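Local coordinates for protein serine protease pet (Escherichia coli, PDB 4OM9) that probably cleaves host proteins such as alpha-fodrin as a secreted autotransporter serine protease toxin of enteroaggregative strains, at residues 147-152 / 210-215; 176-181 / 189-194; 223-228 / 240-245. All coordinates share one frame; numbering follows the deposited sequence.

Contact 1: 147-152 / 210-215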
# COMPACT_ATOMS: atom_id res chain seq x y z
N GLY A 147 26.99 -16.34 5.86
CA GLY A 147 26.81 -15.58 4.66
C GLY A 147 25.86 -16.23 3.69
O GLY A 147 25.34 -17.31 3.95
N PHE A 148 25.66 -15.55 2.56
CA PHE A 148 24.71 -15.96 1.55
C PHE A 148 25.40 -16.06 0.21
O PHE A 148 26.30 -15.29 -0.10
CB PHE A 148 23.55 -14.96 1.42
CG PHE A 148 22.58 -14.97 2.57
CD1 PHE A 148 21.55 -15.89 2.62
CD2 PHE A 148 22.67 -14.01 3.58
CE1 PHE A 148 20.62 -15.89 3.70
CE2 PHE A 148 21.76 -13.99 4.65
CZ PHE A 148 20.74 -14.94 4.71
N ARG A 149 24.93 -16.99 -0.61
CA ARG A 149 25.42 -17.09 -1.96
C ARG A 149 24.25 -17.33 -2.88
O ARG A 149 23.33 -18.05 -2.56
CB ARG A 149 26.42 -18.23 -2.09
CG ARG A 149 27.07 -18.28 -3.43
CD ARG A 149 27.30 -19.72 -3.85
NE ARG A 149 26.09 -20.21 -4.48
CZ ARG A 149 25.36 -21.21 -4.01
NH1 ARG A 149 25.77 -21.86 -2.93
NH2 ARG A 149 24.27 -21.58 -4.66
N VAL A 150 24.32 -16.74 -4.06
CA VAL A 150 23.23 -16.81 -4.99
C VAL A 150 23.74 -17.27 -6.35
O VAL A 150 24.77 -16.76 -6.84
CB VAL A 150 22.55 -15.44 -5.05
CG1 VAL A 150 22.10 -15.09 -6.44
CG2 VAL A 150 21.49 -15.34 -4.00
N GLY A 151 23.07 -18.24 -6.96
CA GLY A 151 23.43 -18.66 -8.31
C GLY A 151 22.37 -19.55 -8.94
O GLY A 151 21.33 -19.83 -8.31
N SER A 152 22.62 -20.02 -10.17
CA SER A 152 21.64 -20.86 -10.84
C SER A 152 22.26 -22.03 -11.59
O SER A 152 22.04 -22.19 -12.80
CB SER A 152 20.80 -20.00 -11.81
OG SER A 152 19.71 -20.74 -12.34
N SER A 210 29.79 -17.88 -8.99
CA SER A 210 28.76 -17.03 -8.37
C SER A 210 29.33 -16.33 -7.15
O SER A 210 30.26 -16.83 -6.53
CB SER A 210 27.50 -17.86 -8.01
OG SER A 210 27.78 -18.97 -7.17
N GLY A 211 28.79 -15.17 -6.81
CA GLY A 211 29.32 -14.36 -5.73
C GLY A 211 28.89 -14.83 -4.33
O GLY A 211 27.79 -15.32 -4.12
N VAL A 212 29.82 -14.69 -3.39
CA VAL A 212 29.65 -15.14 -2.02
C VAL A 212 29.69 -13.89 -1.14
O VAL A 212 30.59 -13.06 -1.27
CB VAL A 212 30.76 -16.15 -1.63
CG1 VAL A 212 30.70 -16.49 -0.15
CG2 VAL A 212 30.68 -17.41 -2.50
N TYR A 213 28.71 -13.75 -0.25
CA TYR A 213 28.57 -12.51 0.50
C TYR A 213 28.77 -12.69 1.98
O TYR A 213 28.47 -13.74 2.56
CB TYR A 213 27.18 -11.88 0.26
CG TYR A 213 26.94 -11.42 -1.16
CD1 TYR A 213 26.51 -12.33 -2.12
CD2 TYR A 213 27.10 -10.08 -1.53
CE1 TYR A 213 26.28 -11.92 -3.43
CE2 TYR A 213 26.86 -9.67 -2.83
CZ TYR A 213 26.46 -10.59 -3.77
OH TYR A 213 26.22 -10.24 -5.08
N VAL A 214 29.22 -11.64 2.63
CA VAL A 214 29.55 -11.73 4.02
C VAL A 214 29.33 -10.34 4.60
O VAL A 214 29.38 -9.36 3.88
CB VAL A 214 30.99 -12.29 4.14
CG1 VAL A 214 31.91 -11.38 4.89
CG2 VAL A 214 30.97 -13.70 4.68
N PHE A 215 28.98 -10.24 5.88
CA PHE A 215 28.41 -8.99 6.39
C PHE A 215 29.30 -8.30 7.42
O PHE A 215 29.59 -8.85 8.48
CB PHE A 215 27.03 -9.27 6.98
CG PHE A 215 26.34 -8.06 7.57
CD1 PHE A 215 25.62 -7.19 6.76
CD2 PHE A 215 26.39 -7.81 8.93
CE1 PHE A 215 24.97 -6.08 7.29
CE2 PHE A 215 25.75 -6.71 9.48
CZ PHE A 215 25.03 -5.83 8.65
O HOH W 1 25.96 -14.70 -5.67

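Contact 2: 176-181 / 189-194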
# COMPACT_ATOMS: atom_id res chain seq x y z
N PHE A 176 25.13 -20.22 4.53
CA PHE A 176 26.29 -21.02 4.94
C PHE A 176 27.01 -20.49 6.18
O PHE A 176 26.85 -19.33 6.57
CB PHE A 176 27.29 -21.12 3.77
CG PHE A 176 27.87 -19.79 3.36
CD1 PHE A 176 28.85 -19.17 4.13
CD2 PHE A 176 27.44 -19.17 2.20
CE1 PHE A 176 29.35 -17.96 3.76
CE2 PHE A 176 27.95 -17.95 1.83
CZ PHE A 176 28.91 -17.34 2.61
N HIS A 177 27.85 -21.34 6.77
CA HIS A 177 28.81 -20.90 7.78
C HIS A 177 30.22 -21.24 7.30
O HIS A 177 30.43 -22.28 6.69
CB HIS A 177 28.53 -21.58 9.13
CG HIS A 177 28.33 -23.06 9.04
ND1 HIS A 177 27.13 -23.63 8.70
CD2 HIS A 177 29.19 -24.09 9.27
CE1 HIS A 177 27.24 -24.95 8.71
NE2 HIS A 177 28.48 -25.25 9.05
N ILE A 178 31.19 -20.36 7.57
CA ILE A 178 32.56 -20.63 7.13
C ILE A 178 33.29 -21.62 8.05
O ILE A 178 33.46 -21.37 9.24
CB ILE A 178 33.41 -19.34 7.05
CG1 ILE A 178 32.76 -18.31 6.13
CG2 ILE A 178 34.85 -19.68 6.60
CD1 ILE A 178 33.68 -17.21 5.71
N THR A 179 33.76 -22.72 7.45
CA THR A 179 34.44 -23.80 8.18
C THR A 179 35.97 -23.71 8.10
O THR A 179 36.66 -24.28 8.93
CB THR A 179 33.99 -25.18 7.64
OG1 THR A 179 34.14 -25.22 6.22
CG2 THR A 179 32.52 -25.45 7.99
N ASN A 180 36.49 -22.99 7.11
CA ASN A 180 37.91 -22.68 7.05
C ASN A 180 38.20 -21.42 6.25
O ASN A 180 38.10 -21.41 5.02
CB ASN A 180 38.71 -23.86 6.45
CG ASN A 180 40.18 -23.83 6.84
OD1 ASN A 180 40.71 -22.80 7.27
ND2 ASN A 180 40.86 -24.98 6.70
N LEU A 181 38.57 -20.36 6.96
CA LEU A 181 38.99 -19.12 6.35
C LEU A 181 40.17 -19.29 5.41
O LEU A 181 40.28 -18.57 4.44
CB LEU A 181 39.35 -18.09 7.41
CG LEU A 181 38.17 -17.26 7.93
CD1 LEU A 181 38.64 -16.29 9.02
CD2 LEU A 181 37.50 -16.52 6.77
N ASN A 189 45.43 -20.27 -0.99
CA ASN A 189 44.46 -20.30 0.10
C ASN A 189 43.05 -19.86 -0.31
O ASN A 189 42.88 -18.86 -1.02
CB ASN A 189 44.96 -19.42 1.24
CG ASN A 189 45.98 -20.14 2.10
OD1 ASN A 189 46.28 -21.32 1.86
ND2 ASN A 189 46.51 -19.45 3.10
N LYS A 190 42.04 -20.62 0.13
CA LYS A 190 40.65 -20.37 -0.24
C LYS A 190 39.70 -20.54 0.94
O LYS A 190 39.91 -21.39 1.81
CB LYS A 190 40.22 -21.30 -1.38
CG LYS A 190 40.87 -21.00 -2.75
CD LYS A 190 40.24 -21.89 -3.83
CE LYS A 190 40.82 -21.61 -5.19
NZ LYS A 190 42.30 -21.89 -5.21
N VAL A 191 38.64 -19.76 0.94
CA VAL A 191 37.66 -19.84 2.01
C VAL A 191 36.75 -21.03 1.77
O VAL A 191 36.32 -21.30 0.66
CB VAL A 191 36.85 -18.55 2.11
CG1 VAL A 191 35.66 -18.71 3.06
CG2 VAL A 191 37.76 -17.43 2.58
N GLU A 192 36.51 -21.78 2.84
CA GLU A 192 35.74 -23.00 2.76
C GLU A 192 34.47 -22.83 3.56
O GLU A 192 34.49 -22.29 4.67
CB GLU A 192 36.56 -24.19 3.29
CG GLU A 192 35.80 -25.52 3.34
CD GLU A 192 36.57 -26.59 4.15
OE1 GLU A 192 36.29 -26.71 5.37
OE2 GLU A 192 37.44 -27.29 3.59
N TYR A 193 33.34 -23.24 2.99
CA TYR A 193 32.11 -23.15 3.75
C TYR A 193 31.28 -24.43 3.66
O TYR A 193 31.51 -25.29 2.80
CB TYR A 193 31.28 -21.92 3.33
CG TYR A 193 30.39 -21.96 2.07
CD1 TYR A 193 29.37 -22.89 1.93
CD2 TYR A 193 30.49 -20.96 1.10
CE1 TYR A 193 28.52 -22.89 0.83
CE2 TYR A 193 29.64 -20.95 -0.02
CZ TYR A 193 28.66 -21.92 -0.14
OH TYR A 193 27.80 -21.95 -1.22
N GLU A 194 30.34 -24.51 4.58
CA GLU A 194 29.38 -25.59 4.65
C GLU A 194 27.98 -24.96 4.76
O GLU A 194 27.80 -23.95 5.45
CB GLU A 194 29.68 -26.48 5.85
CG GLU A 194 28.71 -27.63 6.09
CD GLU A 194 29.07 -28.43 7.34
OE1 GLU A 194 28.59 -28.06 8.44
OE2 GLU A 194 29.86 -29.40 7.24
O HOH W 2 39.76 -27.11 5.59

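Contact 3: 223-228 / 240-245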
# COMPACT_ATOMS: atom_id res chain seq x y z
N VAL A 223 29.13 -7.48 1.93
CA VAL A 223 30.38 -7.28 1.26
C VAL A 223 30.60 -8.50 0.40
O VAL A 223 30.24 -9.59 0.80
CB VAL A 223 31.50 -7.08 2.31
CG1 VAL A 223 32.84 -7.66 1.87
CG2 VAL A 223 31.59 -5.62 2.71
N LEU A 224 31.15 -8.31 -0.80
CA LEU A 224 31.48 -9.45 -1.63
C LEU A 224 32.72 -10.17 -1.10
O LEU A 224 33.82 -9.65 -1.24
CB LEU A 224 31.73 -9.00 -3.06
CG LEU A 224 31.93 -10.08 -4.11
CD1 LEU A 224 30.62 -10.83 -4.36
CD2 LEU A 224 32.45 -9.42 -5.39
N LEU A 225 32.55 -11.36 -0.51
CA LEU A 225 33.68 -12.14 0.03
C LEU A 225 34.61 -12.62 -1.08
O LEU A 225 35.84 -12.56 -0.97
CB LEU A 225 33.20 -13.35 0.83
CG LEU A 225 34.33 -14.29 1.33
CD1 LEU A 225 34.87 -13.80 2.66
CD2 LEU A 225 33.87 -15.76 1.48
N GLY A 226 33.99 -13.13 -2.14
CA GLY A 226 34.72 -13.65 -3.27
C GLY A 226 33.77 -14.34 -4.22
O GLY A 226 32.58 -14.02 -4.24
N THR A 227 34.29 -15.30 -4.98
CA THR A 227 33.53 -15.96 -6.04
C THR A 227 33.72 -17.46 -5.94
O THR A 227 34.81 -17.96 -5.58
CB THR A 227 33.95 -15.47 -7.45
OG1 THR A 227 35.37 -15.57 -7.60
CG2 THR A 227 33.57 -14.04 -7.61
N THR A 228 32.68 -18.20 -6.28
CA THR A 228 32.67 -19.63 -6.00
C THR A 228 33.60 -20.44 -6.91
O THR A 228 33.44 -20.44 -8.13
CB THR A 228 31.26 -20.17 -6.13
OG1 THR A 228 30.43 -19.47 -5.20
CG2 THR A 228 31.21 -21.66 -5.83
N THR A 240 32.21 -25.99 0.15
CA THR A 240 32.43 -25.15 -1.02
C THR A 240 33.63 -24.22 -0.83
O THR A 240 33.84 -23.66 0.24
CB THR A 240 31.18 -24.31 -1.34
OG1 THR A 240 30.07 -25.18 -1.57
CG2 THR A 240 31.42 -23.47 -2.58
N TYR A 241 34.42 -24.06 -1.88
CA TYR A 241 35.57 -23.18 -1.78
C TYR A 241 35.31 -21.89 -2.54
O TYR A 241 34.82 -21.91 -3.66
CB TYR A 241 36.82 -23.89 -2.28
CG TYR A 241 37.07 -25.13 -1.48
CD1 TYR A 241 36.35 -26.29 -1.76
CD2 TYR A 241 37.95 -25.14 -0.42
CE1 TYR A 241 36.54 -27.43 -1.03
CE2 TYR A 241 38.14 -26.28 0.33
CZ TYR A 241 37.43 -27.42 0.01
OH TYR A 241 37.59 -28.58 0.73
N VAL A 242 35.63 -20.78 -1.88
CA VAL A 242 35.51 -19.47 -2.47
C VAL A 242 36.87 -18.84 -2.72
O VAL A 242 37.70 -18.71 -1.81
CB VAL A 242 34.71 -18.53 -1.57
CG1 VAL A 242 34.37 -17.26 -2.33
CG2 VAL A 242 33.44 -19.23 -1.06
N THR A 243 37.09 -18.42 -3.97
CA THR A 243 38.25 -17.60 -4.30
C THR A 243 38.04 -16.22 -3.69
O THR A 243 37.11 -15.53 -4.06
CB THR A 243 38.46 -17.49 -5.81
OG1 THR A 243 38.85 -18.77 -6.32
CG2 THR A 243 39.53 -16.45 -6.16
N PRO A 244 38.89 -15.85 -2.72
CA PRO A 244 38.75 -14.57 -2.02
C PRO A 244 38.89 -13.41 -2.98
O PRO A 244 39.81 -13.42 -3.81
CB PRO A 244 39.92 -14.59 -1.02
CG PRO A 244 40.31 -16.04 -0.91
CD PRO A 244 40.06 -16.61 -2.27
N PHE A 245 38.00 -12.42 -2.87
CA PHE A 245 38.09 -11.25 -3.76
C PHE A 245 39.47 -10.61 -3.73
O PHE A 245 40.05 -10.41 -2.67
CB PHE A 245 37.06 -10.18 -3.39
CG PHE A 245 37.31 -8.87 -4.07
CD1 PHE A 245 36.90 -8.67 -5.38
CD2 PHE A 245 37.99 -7.85 -3.43
CE1 PHE A 245 37.15 -7.47 -6.03
CE2 PHE A 245 38.23 -6.65 -4.07
CZ PHE A 245 37.81 -6.46 -5.37

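Contact 1: 147-152 / 210-215
R149 lies against S210, G211 and V212 across two antiparallel strands. With chi1 at -174°, R149 CG lies anti to the backbone N and is carried against the G211 carbonyl. R149 CB is 3.8 Å from G211 O. R149 CG comes closer, 3.1 Å from G211 O, and also touches the V212 methyl CG2 at 3.8 Å. The two side chains cross obliquely. The R149 chain then bends at chi2 and chi3, which brings R149 CD to 3.4 Å from S210 OG. NE is equally near that hydroxyl, which lies oblique to the guanidinium and is also hydrogen-bonded to D207 O. At the tip, NH1 leaves this strand pair and bonds Y193 OH, with a weak bond to S174 OG. NH2 makes a long, weak ion pair with D207.

Between the backbones, Y213 N donates to F148 O at 2.9 Å, while the return bond from F148 N to Y213 O is weak. F148 O also lies at the edge of the Y213 ring, in its plane, 3.6 Å from Y213 CD1. Past R149 the pairing ends. A water lies between V150 O and G211 O, and S210 CB approaches V150 O to 3.2 Å.

D207 belongs to the GDSG sequence that carries the nucleophile in PA-clan proteases, so S210 leads from that turn into the sheet. Strand 143-151 is flanked on its other edge by strand 172-185, and strand 211-216 by strand 221-232. F148 and V150 rest on helix 10-17, on the Y213 side of the sheet.

Contact 2: 176-181 / 189-194
F176 and Y193 stack with offset rings, planes 9° apart and centroids 4.1 Å apart. F176 CG is placed between its backbone N and carbonyl carbon (chi1 64°). This lays the ring over one face of Y193 and sets F176 CB over that face too, as a CH-pi contact 3.7 Å from the Y193 ring centroid. Apolar packing continues along the strands, where I178 CD1 meets V191 CG1 at 3.6 Å and the two side chains cross at about a right angle.

Backbone bonds join H177 and E194 in both directions. Next comes a classic beta bulge, in which T179 N and N180 N both donate to E192 O from the same face of its plane. E192 N returns a 2.7 Å bond to N180 O.

Polar side chains line one face of the hairpin. H177 NE2 donates to E194 OE1 at 2.9 Å. The carboxylate oxygen is in the imidazole plane, but the nitrogen meets it from above the carboxylate plane, and the two planes are 86° apart. T179 OG1 donates to the anti lone pair of E192 OE1 at 2.8 Å. A water joins E192 OE2 to N180 ND2, and N180 OD1 accepts from R182 N.

E194 OE2 has a salt bridge to K239, so both its oxygens are engaged. This salt bridge would probably favour an ionised E194, and that carboxylate may in turn polarise the H177 N-H.

Contact 3: 223-228 / 240-245
V242 turns CG1 anti to its backbone N (chi1 -169°), and this methyl reaches over to T227, with V242 CG1 3.3 Å from T227 N. T228 and T240 share a first torsion of -59°, which in each places CG2 anti to the backbone N. T228 CG2 and T240 CG2 meet at 3.7 Å. L225 CD2 touches V242 CG1 at 4.1 Å.

T227 and T243 form the hydrogen-bonded pair at the centre. T227 N donates to T243 O at 3.0 Å, and T243 N donates to T227 O. Two residues beyond T243, F245 N gives an almost straight bond to L225 O, with an angle of 177° at the hydrogen. F245 CB also lies 3.6 Å from L225 O. Between these bonds G226 CA lies close to T243 O, at 3.1 Å, as a CA-H...O contact.

These strands make a beta hairpin, 221-232 with 239-244. It belongs to the curled antiparallel sheet of the protease domain, consistent with the second barrel of a chymotrypsin-like PA-clan fold. L225 and G226 both face V212 on strand 211-216, forming a classic beta bulge on the other edge of strand 221-232.

The faces differ in what covers them. L225, T228 and V242 all pack on V212. On the T227 and T243 side the sheet meets strand 66-70 of another sheet, where T227 OG1 bonds T69 O and both threonines touch V70. T243 OG1 bonds N100 O.

Going from the N terminus, strand 143-151 is the first of the contact strands; its partner in contact 1 comes only at 210-215. The chain then makes hairpin 172-185/188-195 and closes the short loop of contact 2. This loop is nested inside the larger one that contact 1 closes at 210-215. Contact 3 follows in series as the next hairpin, 221-232/239-244, so no loops cross. All three belong to one curled sheet. Strand 143-151 pairs with 172-185, joining contacts 1 and 2. Strand 211-216 pairs with 221-232, joining contacts 1 and 3. Strand 188-195 pairs with 239-244, joining contacts 2 and 3 and completing the circuit of strands.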